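Side-chain contacts in phosphate transporter (Thermotoga maritima MSB8, PDB 6L85), which carries phosphate across the membrane in a sodium-dependent manner, as a bacterial relative of the human SLC20 transporters: residues A15-A20 / F92-A97; A20-N25 / F252-N257; S85-A90 / A263-A268; V104-S109 / V259-G264; T346-V351 / I376-I381. All blocks are in the same frame, centred on the assembly; numbering follows the deposited sequence.

Three of the five contacts meet round one phosphate and its two flanking sodium ions. Contact 4 presents Ser-105, Thr-106 and Thr-107 to the phosphate, contact 5 presents Thr-346 and Thr-347, and contact 2 brings Asp-22 to about 3 Å from it. Contacts 2 and 4, with centres about 10 Å apart, share both sodium ions; contact 5, centred about 13 Å from contact 4, shares one of them. Contact 1 packs behind this site, Ile-94 touching both Asn-21 and Thr-106. Contact 3 lies farther out, its centre about 18 Å from that of contact 2, but Gly-264 and Ala-263 belong to it and to contact 4 alike.

Contact 1 (A15-A20 / F92-A97); sequences AFSIGA and FWILIA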
# COMPACT_ATOMS: atom_id res chain seq x y z
N ALA B 15 15.09 16.74 -6.65
CA ALA B 15 14.13 15.96 -5.85
C ALA B 15 14.40 16.13 -4.36
O ALA B 15 13.46 16.30 -3.55
CB ALA B 15 14.22 14.49 -6.27
N PHE B 16 15.68 16.08 -3.97
CA PHE B 16 16.09 16.33 -2.60
C PHE B 16 15.58 17.69 -2.12
O PHE B 16 15.04 17.81 -1.00
CB PHE B 16 17.62 16.26 -2.52
CG PHE B 16 18.17 16.33 -1.13
CD1 PHE B 16 18.35 17.55 -0.51
CD2 PHE B 16 18.49 15.17 -0.44
CE1 PHE B 16 18.84 17.63 0.78
CE2 PHE B 16 18.99 15.24 0.85
CZ PHE B 16 19.15 16.48 1.46
N SER B 17 15.71 18.73 -2.96
CA SER B 17 15.28 20.07 -2.57
C SER B 17 13.77 20.14 -2.41
O SER B 17 13.27 20.83 -1.50
CB SER B 17 15.81 21.10 -3.58
OG SER B 17 14.96 21.27 -4.71
N ILE B 18 13.03 19.41 -3.24
CA ILE B 18 11.57 19.34 -3.08
C ILE B 18 11.20 18.72 -1.72
O ILE B 18 10.37 19.26 -0.98
CB ILE B 18 10.94 18.54 -4.24
CG1 ILE B 18 11.13 19.26 -5.57
CG2 ILE B 18 9.48 18.24 -3.97
CD1 ILE B 18 10.82 18.39 -6.80
N GLY B 19 11.77 17.55 -1.41
CA GLY B 19 11.47 16.92 -0.13
C GLY B 19 11.77 17.84 1.04
O GLY B 19 10.94 18.01 1.95
N ALA B 20 12.93 18.51 0.98
CA ALA B 20 13.36 19.41 2.04
C ALA B 20 12.38 20.56 2.24
O ALA B 20 12.01 20.88 3.38
CB ALA B 20 14.75 19.96 1.72
N PHE B 92 18.75 25.42 -7.30
CA PHE B 92 19.48 26.50 -6.64
C PHE B 92 18.54 27.37 -5.82
O PHE B 92 18.78 27.61 -4.62
CB PHE B 92 20.21 27.35 -7.68
CG PHE B 92 20.98 28.48 -7.09
CD1 PHE B 92 22.20 28.25 -6.47
CD2 PHE B 92 20.45 29.76 -7.07
CE1 PHE B 92 22.90 29.28 -5.88
CE2 PHE B 92 21.15 30.81 -6.48
CZ PHE B 92 22.38 30.57 -5.89
N TRP B 93 17.47 27.86 -6.44
CA TRP B 93 16.61 28.77 -5.69
C TRP B 93 15.82 28.05 -4.59
O TRP B 93 15.61 28.61 -3.50
CB TRP B 93 15.69 29.54 -6.65
CG TRP B 93 16.51 30.54 -7.36
CD1 TRP B 93 16.93 30.49 -8.66
CD2 TRP B 93 17.11 31.71 -6.79
NE1 TRP B 93 17.72 31.58 -8.94
CE2 TRP B 93 17.85 32.34 -7.81
CE3 TRP B 93 17.07 32.29 -5.51
CZ2 TRP B 93 18.54 33.54 -7.60
CZ3 TRP B 93 17.76 33.47 -5.31
CH2 TRP B 93 18.49 34.08 -6.35
N ILE B 94 15.40 26.80 -4.83
CA ILE B 94 14.71 26.05 -3.78
C ILE B 94 15.62 25.89 -2.57
O ILE B 94 15.20 26.06 -1.43
CB ILE B 94 14.23 24.66 -4.26
CG1 ILE B 94 13.35 24.70 -5.52
CG2 ILE B 94 13.50 23.94 -3.12
CD1 ILE B 94 12.10 25.47 -5.33
N LEU B 95 16.89 25.55 -2.81
CA LEU B 95 17.81 25.31 -1.70
C LEU B 95 18.13 26.61 -0.95
O LEU B 95 18.26 26.59 0.27
CB LEU B 95 19.08 24.65 -2.22
CG LEU B 95 18.90 23.17 -2.60
CD1 LEU B 95 20.14 22.59 -3.24
CD2 LEU B 95 18.48 22.35 -1.40
N ILE B 96 18.25 27.74 -1.67
CA ILE B 96 18.45 29.02 -0.99
C ILE B 96 17.27 29.29 -0.05
O ILE B 96 17.44 29.55 1.16
CB ILE B 96 18.62 30.15 -2.02
CG1 ILE B 96 20.00 30.11 -2.67
CG2 ILE B 96 18.36 31.52 -1.40
CD1 ILE B 96 21.12 29.94 -1.70
N ALA B 97 16.06 29.19 -0.59
CA ALA B 97 14.88 29.43 0.22
C ALA B 97 14.83 28.48 1.41
O ALA B 97 14.57 28.90 2.55
CB ALA B 97 13.61 29.31 -0.62
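Ser-17 fits into the angle between Ile-94 and Leu-95, and this small side chain lets helix 2-32 come close to helix 76-99: the CA atoms of Ser-17 and Leu-95 are 5.9 Å apart. The tight part of the contact is on the Ile-94 side. There Ser-17 OG lies 3.4 Å from CG2 and 3.5 Å from CB of Ile-94, and CG2 is also 3.5 Å from the carbonyl oxygen of Ser-17. Ile-94 places this methyl by setting CG2 anti to its own backbone N, while its longer CG1-CD1 branch leads off to a different neighbour. The hydroxyl meets only carbon across the interface, and its polar partner is in its own helix. With chi1 at 86°, OG is held between the backbone N and the carbonyl carbon, where it can turn back along the helix to hydrogen-bond with Met-14 O.

Leu-95 makes the looser side. Its CD2 reaches Ser-17 CB at 3.7 Å and its CG is 3.8 Å from the same atom, but Leu-95 itself is partly exposed. Beyond it the nearest atom of the partly exposed Phe-16 side chain stays 4.9 Å from segment 92-97, so the packing thins toward the surface. The evidence is thus of van der Waals contact centred on one serine, with the buried isoleucine closer than the leucine. Around the pair, Ile-94 continues onto Thr-106 and Ser-109 of helix 106-121, Ile-18 packs on Asn-261 of helix 260-275, and Trp-93 packs against helix 368-400.

Contact 2 (A20-N25 / F252-N257); sequences ANDVAN and FSHGAN. With NA (sodium ion), chain Q; NA (sodium ion), chain R.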
# COMPACT_ATOMS: atom_id res chain seq x y z
N ALA B 20 12.93 18.51 0.98
CA ALA B 20 13.36 19.41 2.04
C ALA B 20 12.38 20.56 2.24
O ALA B 20 12.01 20.88 3.38
CB ALA B 20 14.75 19.96 1.72
N ASN B 21 11.95 21.20 1.14
CA ASN B 21 11.08 22.37 1.30
C ASN B 21 9.65 22.01 1.63
O ASN B 21 8.95 22.79 2.29
CB ASN B 21 11.07 23.24 0.03
CG ASN B 21 10.67 24.69 0.33
OD1 ASN B 21 9.50 25.09 0.17
ND2 ASN B 21 11.64 25.46 0.79
N ASP B 22 9.16 20.86 1.15
CA ASP B 22 7.73 20.62 1.17
C ASP B 22 7.26 19.63 2.23
O ASP B 22 6.03 19.47 2.36
CB ASP B 22 7.25 20.11 -0.19
CG ASP B 22 7.26 21.19 -1.27
OD1 ASP B 22 7.63 22.34 -0.99
OD2 ASP B 22 6.91 20.88 -2.42
N VAL B 23 8.14 18.92 2.95
CA VAL B 23 7.59 18.00 3.96
C VAL B 23 6.67 18.75 4.94
O VAL B 23 5.62 18.21 5.35
CB VAL B 23 8.71 17.21 4.66
CG1 VAL B 23 9.68 18.12 5.40
CG2 VAL B 23 8.11 16.14 5.60
N ALA B 24 6.99 20.01 5.25
CA ALA B 24 6.11 20.84 6.09
C ALA B 24 4.66 20.84 5.60
O ALA B 24 3.74 20.80 6.42
CB ALA B 24 6.63 22.28 6.16
N ASN B 25 4.45 20.85 4.27
CA ASN B 25 3.10 20.96 3.72
C ASN B 25 2.20 19.80 4.14
O ASN B 25 0.97 19.93 4.14
CB ASN B 25 3.11 21.01 2.18
CG ASN B 25 3.93 22.16 1.59
OD1 ASN B 25 4.54 22.96 2.30
ND2 ASN B 25 3.95 22.22 0.26
N PHE B 252 1.28 11.50 0.32
CA PHE B 252 1.04 10.73 -0.89
C PHE B 252 0.71 11.65 -2.05
O PHE B 252 1.28 11.52 -3.15
CB PHE B 252 -0.11 9.75 -0.61
CG PHE B 252 -0.47 8.87 -1.79
CD1 PHE B 252 -1.35 9.32 -2.77
CD2 PHE B 252 0.04 7.58 -1.89
CE1 PHE B 252 -1.70 8.51 -3.85
CE2 PHE B 252 -0.31 6.76 -2.98
CZ PHE B 252 -1.18 7.23 -3.95
N SER B 253 -0.24 12.56 -1.84
CA SER B 253 -0.68 13.42 -2.94
C SER B 253 0.43 14.38 -3.34
O SER B 253 0.56 14.74 -4.51
CB SER B 253 -1.95 14.16 -2.53
OG SER B 253 -1.61 15.23 -1.68
N HIS B 254 1.30 14.73 -2.40
CA HIS B 254 2.44 15.58 -2.71
C HIS B 254 3.43 14.85 -3.61
O HIS B 254 3.91 15.43 -4.60
CB HIS B 254 3.13 16.05 -1.44
CG HIS B 254 4.35 16.85 -1.72
ND1 HIS B 254 5.60 16.28 -1.79
CD2 HIS B 254 4.51 18.15 -2.05
CE1 HIS B 254 6.48 17.20 -2.13
NE2 HIS B 254 5.84 18.34 -2.32
N GLY B 255 3.79 13.61 -3.26
CA GLY B 255 4.62 12.81 -4.15
C GLY B 255 4.01 12.67 -5.53
O GLY B 255 4.71 12.83 -6.54
N ALA B 256 2.69 12.47 -5.59
CA ALA B 256 2.01 12.28 -6.86
C ALA B 256 2.09 13.53 -7.75
O ALA B 256 2.38 13.43 -8.95
CB ALA B 256 0.56 11.88 -6.60
N ASN B 257 1.89 14.72 -7.18
CA ASN B 257 1.89 15.93 -8.00
C ASN B 257 3.30 16.45 -8.26
O ASN B 257 3.58 16.95 -9.35
CB ASN B 257 1.04 17.04 -7.36
CG ASN B 257 0.62 18.12 -8.38
OD1 ASN B 257 1.29 19.13 -8.53
ND2 ASN B 257 -0.45 17.87 -9.12
NA NA Q . 7.07 24.54 -0.58
NA NA R . 3.20 20.33 -8.15
O HOH W 1 6.75 24.33 1.77
O HOH W 2 4.15 19.58 -10.07
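A His-carboxylate hydrogen bond at the edge of a sodium site ties His-254 to Asp-22. His-254 NE2 donates to Asp-22 OD2 over 2.8 Å with an N-H...O angle of 157°. The oxygen lies at the edge of the imidazole, near its plane, and accepts the N-H with its anti lone pair. Carboxylate and ring planes stand 82° apart, so the two flat groups cross rather than stack. With OD2 taken by the histidine, OD1 coordinates sodium at 2.3 Å, and the carboxylate bridges histidine and metal.

Asn-21 OD1 is a longer ligand of the same ion, at 2.6 Å, and Val-104 O, Thr-347 OG1 and a water complete the set. That water donates to both Asn-21 O and Asn-25 OD1. The helix is kinked here: Asn-25 N bonds to Asp-22 O instead of to the carbonyl of the turn before, which is Asn-21 O. On the far side of the imidazole, His-254 ND1 hydrogen-bonds to Glu-49, and acidic partners at both nitrogens would be expected to favour the doubly protonated ring.

Asn-257 OD1 binds the second sodium at 2.3 Å. CG of Asn-257 is anti to the backbone N, chi1 -160°, nearly as in Asn-21. The likeness follows the sequence, in which Gly-Ala-Asn-Asp-Val-Ala-Asn occurs twice, a signature of the inorganic phosphate transporter family, here with an asparagine of each copy on its own sodium.

Contact 3 (S85-A90 / A263-A268); sequences SALIAA and AGPVAA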
# COMPACT_ATOMS: atom_id res chain seq x y z
N SER B 85 19.30 22.71 -17.53
CA SER B 85 19.40 24.10 -17.07
C SER B 85 18.29 24.43 -16.08
O SER B 85 18.54 25.05 -15.04
CB SER B 85 19.36 25.06 -18.26
OG SER B 85 20.55 24.96 -19.02
N ALA B 86 17.06 24.03 -16.40
CA ALA B 86 15.93 24.23 -15.51
C ALA B 86 16.15 23.54 -14.16
O ALA B 86 15.87 24.12 -13.10
CB ALA B 86 14.65 23.74 -16.18
N LEU B 87 16.62 22.29 -14.18
CA LEU B 87 16.88 21.58 -12.93
C LEU B 87 17.90 22.33 -12.08
O LEU B 87 17.69 22.55 -10.88
CB LEU B 87 17.37 20.14 -13.19
CG LEU B 87 16.38 19.04 -13.62
CD1 LEU B 87 17.11 17.78 -14.06
CD2 LEU B 87 15.35 18.68 -12.52
N ILE B 88 19.03 22.73 -12.69
CA ILE B 88 20.05 23.49 -11.98
C ILE B 88 19.45 24.74 -11.33
O ILE B 88 19.64 25.00 -10.14
CB ILE B 88 21.20 23.88 -12.93
CG1 ILE B 88 21.97 22.64 -13.41
CG2 ILE B 88 22.15 24.86 -12.25
CD1 ILE B 88 23.27 22.97 -14.14
N ALA B 89 18.70 25.52 -12.12
CA ALA B 89 18.23 26.82 -11.66
C ALA B 89 17.20 26.68 -10.55
O ALA B 89 17.26 27.40 -9.53
CB ALA B 89 17.65 27.63 -12.83
N ALA B 90 16.22 25.80 -10.76
CA ALA B 90 15.19 25.58 -9.76
C ALA B 90 15.79 25.04 -8.47
O ALA B 90 15.48 25.54 -7.39
CB ALA B 90 14.10 24.64 -10.30
N ALA B 263 11.20 14.59 -12.12
CA ALA B 263 11.15 13.46 -13.03
C ALA B 263 10.83 13.87 -14.47
O ALA B 263 11.26 13.18 -15.40
CB ALA B 263 10.12 12.43 -12.54
N GLY B 264 10.05 14.94 -14.67
CA GLY B 264 9.78 15.45 -15.99
C GLY B 264 11.04 15.85 -16.73
O GLY B 264 11.32 15.36 -17.83
N PRO B 265 11.86 16.74 -16.15
CA PRO B 265 13.10 17.12 -16.84
C PRO B 265 14.02 15.94 -17.08
O PRO B 265 14.58 15.80 -18.19
CB PRO B 265 13.72 18.18 -15.91
CG PRO B 265 12.52 18.79 -15.20
CD PRO B 265 11.62 17.59 -14.95
N VAL B 266 14.17 15.06 -16.08
CA VAL B 266 15.01 13.88 -16.25
C VAL B 266 14.46 12.98 -17.36
O VAL B 266 15.21 12.47 -18.19
CB VAL B 266 15.16 13.10 -14.93
CG1 VAL B 266 15.88 11.74 -15.16
CG2 VAL B 266 15.89 13.93 -13.89
N ALA B 267 13.14 12.75 -17.36
CA ALA B 267 12.53 11.95 -18.42
C ALA B 267 12.79 12.56 -19.80
O ALA B 267 13.01 11.83 -20.77
CB ALA B 267 11.02 11.82 -18.21
N ALA B 268 12.73 13.88 -19.91
CA ALA B 268 12.98 14.49 -21.21
C ALA B 268 14.40 14.19 -21.67
O ALA B 268 14.63 13.86 -22.85
CB ALA B 268 12.71 16.00 -21.16
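Leu-87 packs on Pro-265 and Val-266 in a helix-to-helix contact of the all-helical transporter core, where helix 76-99 meets a kinked part of helix 260-275. The kink falls at the proline, whose nitrogen has no hydrogen to give to the preceding turn. Helical bonding resumes straight after it: Ala-267 N reaches Ala-263 O at 2.7 Å.

The interactions across the interface are apolar. Leu-87 CG, anti to its carbonyl carbon at chi1 -77°, projects across the gap and reaches the CB edge of the proline ring. CD2 settles 3.9 Å from Pro-265 CG, whereas CD1 continues to Val-266 CG2 at 4.0 Å, the leucine and valine side chains crossing at about a right angle. All three residues are buried.

Polar bonding runs within helix 76-99 instead, Ser-91 OG bonding to Leu-87 O and Ser-85 OG to Tyr-81 O. Leu-10 and Met-14 of helix 2-32 also touch Leu-87, and Ile-64 of helix 58-66 touches Pro-265, so the pair forms part of a multi-helix junction. At its centre Pro-265 CB abuts the branch point of the leucine, 3.6 Å from Leu-87 CG, with both methyls slightly farther off.

Contact 4 (V104-S109 / V259-G264); sequences VSTTHS and VANAAG. With NA (sodium ion), chain Q; NA (sodium ion), chain R; PO4 (phosphate ion), chain P.
The side chain of Asn-261 crosses those of Thr-106 and Thr-107 at about a right angle, and its nitrogen donates to both. ND2 reaches Thr-106 OG1 at 2.9 Å with a bent angle of 134°, and Thr-107 OG1 at 3.0 Å with a straighter 155°. Both oxygens are tilted slightly from the amide plane. The rotation of the amide is fixed further by OD1, which accepts from a sodium-bound water.

The two hydroxyls leave their helix differently. Thr-107 OG1 is anti to its carbonyl carbon and binds sodium at 2.5 Å while also donating to phosphate O2 at 2.6 Å. Thr-106 OG1 lies between its backbone N and carbonyl carbon, and donates to phosphate O4 at 2.8 Å. Asn-261 is therefore a second-shell residue that holds two first-shell threonines. The backbone N-H groups of both threonines also point at the phosphate, which sits at the N-terminal end of helix 106-121, a placement consistent with a substrate site. Ser-105, the N-cap, donates to O2 and accepts from His-108 N.

Asn-257, Asp-258 and Ile-344 complete the sodium site. Among the surrounding helices, Ala-260 packs on Val-60 and Ile-64 of helix 58-66, Ala-262 on Met-14 of helix 2-32, and His-108 on Val-382 of helix 368-400.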
# COMPACT_ATOMS: atom_id res chain seq x y z
N VAL B 104 8.58 27.78 -0.34
CA VAL B 104 8.35 28.27 -1.70
C VAL B 104 7.75 27.14 -2.55
O VAL B 104 7.77 25.97 -2.17
CB VAL B 104 9.65 28.79 -2.37
CG1 VAL B 104 10.20 30.00 -1.63
CG2 VAL B 104 10.71 27.69 -2.46
N SER B 105 7.25 27.51 -3.73
CA SER B 105 6.71 26.54 -4.67
C SER B 105 7.82 26.01 -5.58
O SER B 105 8.37 26.77 -6.39
CB SER B 105 5.60 27.15 -5.53
OG SER B 105 5.22 26.25 -6.56
N THR B 106 8.11 24.71 -5.46
CA THR B 106 9.05 24.04 -6.35
C THR B 106 8.44 23.84 -7.74
O THR B 106 9.17 23.74 -8.72
CB THR B 106 9.49 22.67 -5.76
OG1 THR B 106 8.41 21.72 -5.84
CG2 THR B 106 9.91 22.81 -4.28
N THR B 107 7.11 23.75 -7.82
CA THR B 107 6.44 23.65 -9.11
C THR B 107 6.57 24.97 -9.90
O THR B 107 6.94 24.96 -11.09
CB THR B 107 4.97 23.28 -8.91
OG1 THR B 107 4.87 22.13 -8.04
CG2 THR B 107 4.25 23.01 -10.23
N HIS B 108 6.26 26.10 -9.25
CA HIS B 108 6.46 27.39 -9.91
C HIS B 108 7.91 27.54 -10.34
O HIS B 108 8.19 28.01 -11.45
CB HIS B 108 6.06 28.54 -8.98
CG HIS B 108 4.59 28.61 -8.72
ND1 HIS B 108 3.98 29.67 -8.08
CD2 HIS B 108 3.59 27.75 -9.04
CE1 HIS B 108 2.68 29.46 -8.01
NE2 HIS B 108 2.42 28.29 -8.57
N SER B 109 8.83 27.06 -9.50
CA SER B 109 10.25 27.17 -9.79
C SER B 109 10.62 26.38 -11.04
O SER B 109 11.31 26.90 -11.93
CB SER B 109 11.08 26.70 -8.60
OG SER B 109 10.57 27.30 -7.43
N VAL B 259 6.55 14.83 -7.87
CA VAL B 259 7.72 14.12 -8.39
C VAL B 259 8.02 14.59 -9.80
O VAL B 259 9.19 14.68 -10.19
CB VAL B 259 7.57 12.57 -8.31
CG1 VAL B 259 6.53 12.04 -9.32
CG2 VAL B 259 8.96 11.88 -8.51
N ALA B 260 6.99 14.99 -10.55
CA ALA B 260 7.16 15.61 -11.87
C ALA B 260 8.19 16.73 -11.89
O ALA B 260 8.89 16.88 -12.90
CB ALA B 260 5.82 16.15 -12.38
N ASN B 261 8.31 17.52 -10.82
CA ASN B 261 9.22 18.67 -10.91
C ASN B 261 10.67 18.24 -11.06
O ASN B 261 11.51 19.04 -11.52
CB ASN B 261 9.07 19.59 -9.70
CG ASN B 261 7.64 20.02 -9.48
OD1 ASN B 261 6.80 19.98 -10.40
ND2 ASN B 261 7.35 20.46 -8.27
N ALA B 262 10.99 17.01 -10.68
CA ALA B 262 12.31 16.44 -10.95
C ALA B 262 12.28 15.38 -12.04
O ALA B 262 13.22 15.30 -12.84
CB ALA B 262 12.91 15.85 -9.67
N ALA B 263 11.20 14.59 -12.12
CA ALA B 263 11.15 13.46 -13.03
C ALA B 263 10.83 13.87 -14.47
O ALA B 263 11.26 13.18 -15.40
CB ALA B 263 10.12 12.43 -12.54
N GLY B 264 10.05 14.94 -14.67
CA GLY B 264 9.78 15.45 -15.99
C GLY B 264 11.04 15.85 -16.73
O GLY B 264 11.32 15.36 -17.83
NA NA Q . 7.07 24.54 -0.58
NA NA R . 3.20 20.33 -8.15
P PO4 P . 5.08 23.04 -4.44
O1 PO4 P . 4.47 24.06 -3.48
O2 PO4 P . 5.08 23.53 -5.87
O3 PO4 P . 4.24 21.76 -4.36
O4 PO4 P . 6.53 22.77 -4.08
O HOH W 2 4.15 19.58 -10.07
O HOH W 1 6.75 24.33 1.77

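Contact 5 (T346-V351 / I376-I381); sequences TTHVVV and ISWLLI. With NA (sodium ion), chain Q; PO4 (phosphate ion), chain P.
Trp-378 reaches across with its indole to meet His-348, Val-351 and Thr-347; the axes of segments 346-351 and 376-381 approach to 13.3 Å, with 140° between their N-to-C directions. His-348 NE2 lies over one indole face, offset toward the rim and 3.6 Å from Trp-378 CD2. The ring planes meet at an oblique 46°. Val-351 CG2 touches the indole edge, 3.8 Å from Trp-378 CH2, on the surface side, and Thr-347 CG2 is 4.0 Å from Trp-378 CZ2.

Polar and ring partners beyond the segments position this shell. Trp-378 NE1 hydrogen-bonds to Pro-103 O, which restrains the indole's rotation, and the His-348 ring also meets that of His-108.

Thr-347 links the packing to the ion site. Its CG2, anti to the backbone N, faces the tryptophan, while OG1 on the other branch binds sodium at 2.4 Å, donates to phosphate O1 at 2.5 Å and is hydrogen-bonded to Asn-25 ND2. Next to it, Thr-346 OG1 donates to phosphate O3 at 2.8 Å, and the backbone N-H groups of Thr-346 and Thr-347 donate to O3 and O1 in nearly straight bonds.

Ser-345, Thr-346, Thr-347 and His-348 repeat the Ser-Thr-Thr-His order of residues 105-108, so two helix N-termini bearing the same sequence grip one phosphate, an arrangement consistent with the substrate site of a sodium-coupled phosphate transporter.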
# COMPACT_ATOMS: atom_id res chain seq x y z
N THR B 346 1.58 22.77 -3.92
CA THR B 346 0.96 22.24 -2.71
C THR B 346 1.13 23.21 -1.54
O THR B 346 0.29 23.24 -0.65
CB THR B 346 1.55 20.86 -2.35
OG1 THR B 346 2.94 21.01 -2.00
CG2 THR B 346 1.45 19.91 -3.54
N THR B 347 2.22 23.98 -1.54
CA THR B 347 2.39 25.06 -0.56
C THR B 347 1.21 26.03 -0.56
O THR B 347 0.60 26.30 0.49
CB THR B 347 3.69 25.79 -0.87
OG1 THR B 347 4.74 24.84 -1.12
CG2 THR B 347 4.07 26.72 0.26
N HIS B 348 0.87 26.56 -1.75
CA HIS B 348 -0.22 27.54 -1.85
C HIS B 348 -1.56 26.91 -1.55
O HIS B 348 -2.44 27.57 -0.98
CB HIS B 348 -0.24 28.18 -3.24
CG HIS B 348 1.05 28.84 -3.60
ND1 HIS B 348 1.37 29.18 -4.89
CD2 HIS B 348 2.13 29.16 -2.85
CE1 HIS B 348 2.59 29.70 -4.92
NE2 HIS B 348 3.07 29.70 -3.69
N VAL B 349 -1.73 25.63 -1.90
CA VAL B 349 -2.98 24.95 -1.57
C VAL B 349 -3.10 24.78 -0.06
O VAL B 349 -4.20 24.93 0.50
CB VAL B 349 -3.09 23.60 -2.29
CG1 VAL B 349 -4.26 22.80 -1.74
CG2 VAL B 349 -3.26 23.83 -3.81
N VAL B 350 -2.00 24.48 0.63
CA VAL B 350 -2.10 24.33 2.08
C VAL B 350 -2.48 25.67 2.69
O VAL B 350 -3.35 25.75 3.57
CB VAL B 350 -0.79 23.80 2.69
CG1 VAL B 350 -0.94 23.71 4.18
CG2 VAL B 350 -0.48 22.44 2.20
N VAL B 351 -1.80 26.74 2.25
CA VAL B 351 -2.12 28.08 2.72
C VAL B 351 -3.60 28.38 2.50
O VAL B 351 -4.30 28.89 3.39
CB VAL B 351 -1.23 29.11 2.02
CG1 VAL B 351 -1.83 30.52 2.13
CG2 VAL B 351 0.18 29.06 2.60
N ILE B 376 7.06 38.36 -1.29
CA ILE B 376 8.00 38.78 -2.32
C ILE B 376 8.55 37.56 -3.06
O ILE B 376 8.56 37.52 -4.29
CB ILE B 376 9.16 39.61 -1.73
CG1 ILE B 376 8.67 40.87 -1.01
CG2 ILE B 376 10.16 39.98 -2.83
CD1 ILE B 376 8.24 41.91 -1.89
N SER B 377 9.06 36.58 -2.29
CA SER B 377 9.65 35.40 -2.90
C SER B 377 8.65 34.69 -3.79
O SER B 377 8.99 34.26 -4.90
CB SER B 377 10.18 34.46 -1.80
OG SER B 377 9.11 33.80 -1.14
N TRP B 378 7.39 34.61 -3.35
CA TRP B 378 6.39 33.94 -4.18
C TRP B 378 6.13 34.71 -5.47
O TRP B 378 5.97 34.10 -6.54
CB TRP B 378 5.09 33.74 -3.41
CG TRP B 378 5.23 32.75 -2.32
CD1 TRP B 378 6.36 32.12 -1.92
CD2 TRP B 378 4.18 32.28 -1.47
NE1 TRP B 378 6.09 31.28 -0.88
CE2 TRP B 378 4.76 31.36 -0.58
CE3 TRP B 378 2.81 32.55 -1.38
CZ2 TRP B 378 4.02 30.70 0.40
CZ3 TRP B 378 2.07 31.90 -0.40
CH2 TRP B 378 2.68 30.99 0.48
N LEU B 379 6.04 36.04 -5.40
CA LEU B 379 5.76 36.77 -6.64
C LEU B 379 6.97 36.74 -7.57
O LEU B 379 6.80 36.75 -8.79
CB LEU B 379 5.32 38.20 -6.34
CG LEU B 379 4.00 38.27 -5.58
CD1 LEU B 379 3.84 39.60 -4.87
CD2 LEU B 379 2.81 37.97 -6.48
N LEU B 380 8.18 36.63 -7.03
CA LEU B 380 9.39 36.73 -7.84
C LEU B 380 9.96 35.40 -8.30
O LEU B 380 10.90 35.41 -9.11
CB LEU B 380 10.48 37.48 -7.07
CG LEU B 380 10.30 39.01 -6.98
CD1 LEU B 380 11.49 39.67 -6.32
CD2 LEU B 380 10.11 39.54 -8.38
N ILE B 381 9.46 34.26 -7.81
CA ILE B 381 10.19 33.01 -8.03
C ILE B 381 10.15 32.59 -9.50
O ILE B 381 11.17 32.17 -10.07
CB ILE B 381 9.67 31.90 -7.09
CG1 ILE B 381 10.54 30.64 -7.17
CG2 ILE B 381 8.23 31.53 -7.38
CD1 ILE B 381 11.88 30.77 -6.53
NA NA Q . 7.07 24.54 -0.58
P PO4 P . 5.08 23.04 -4.44
O1 PO4 P . 4.47 24.06 -3.48
O2 PO4 P . 5.08 23.53 -5.87
O3 PO4 P . 4.24 21.76 -4.36
O4 PO4 P . 6.53 22.77 -4.08
O HOH W 1 6.75 24.33 1.77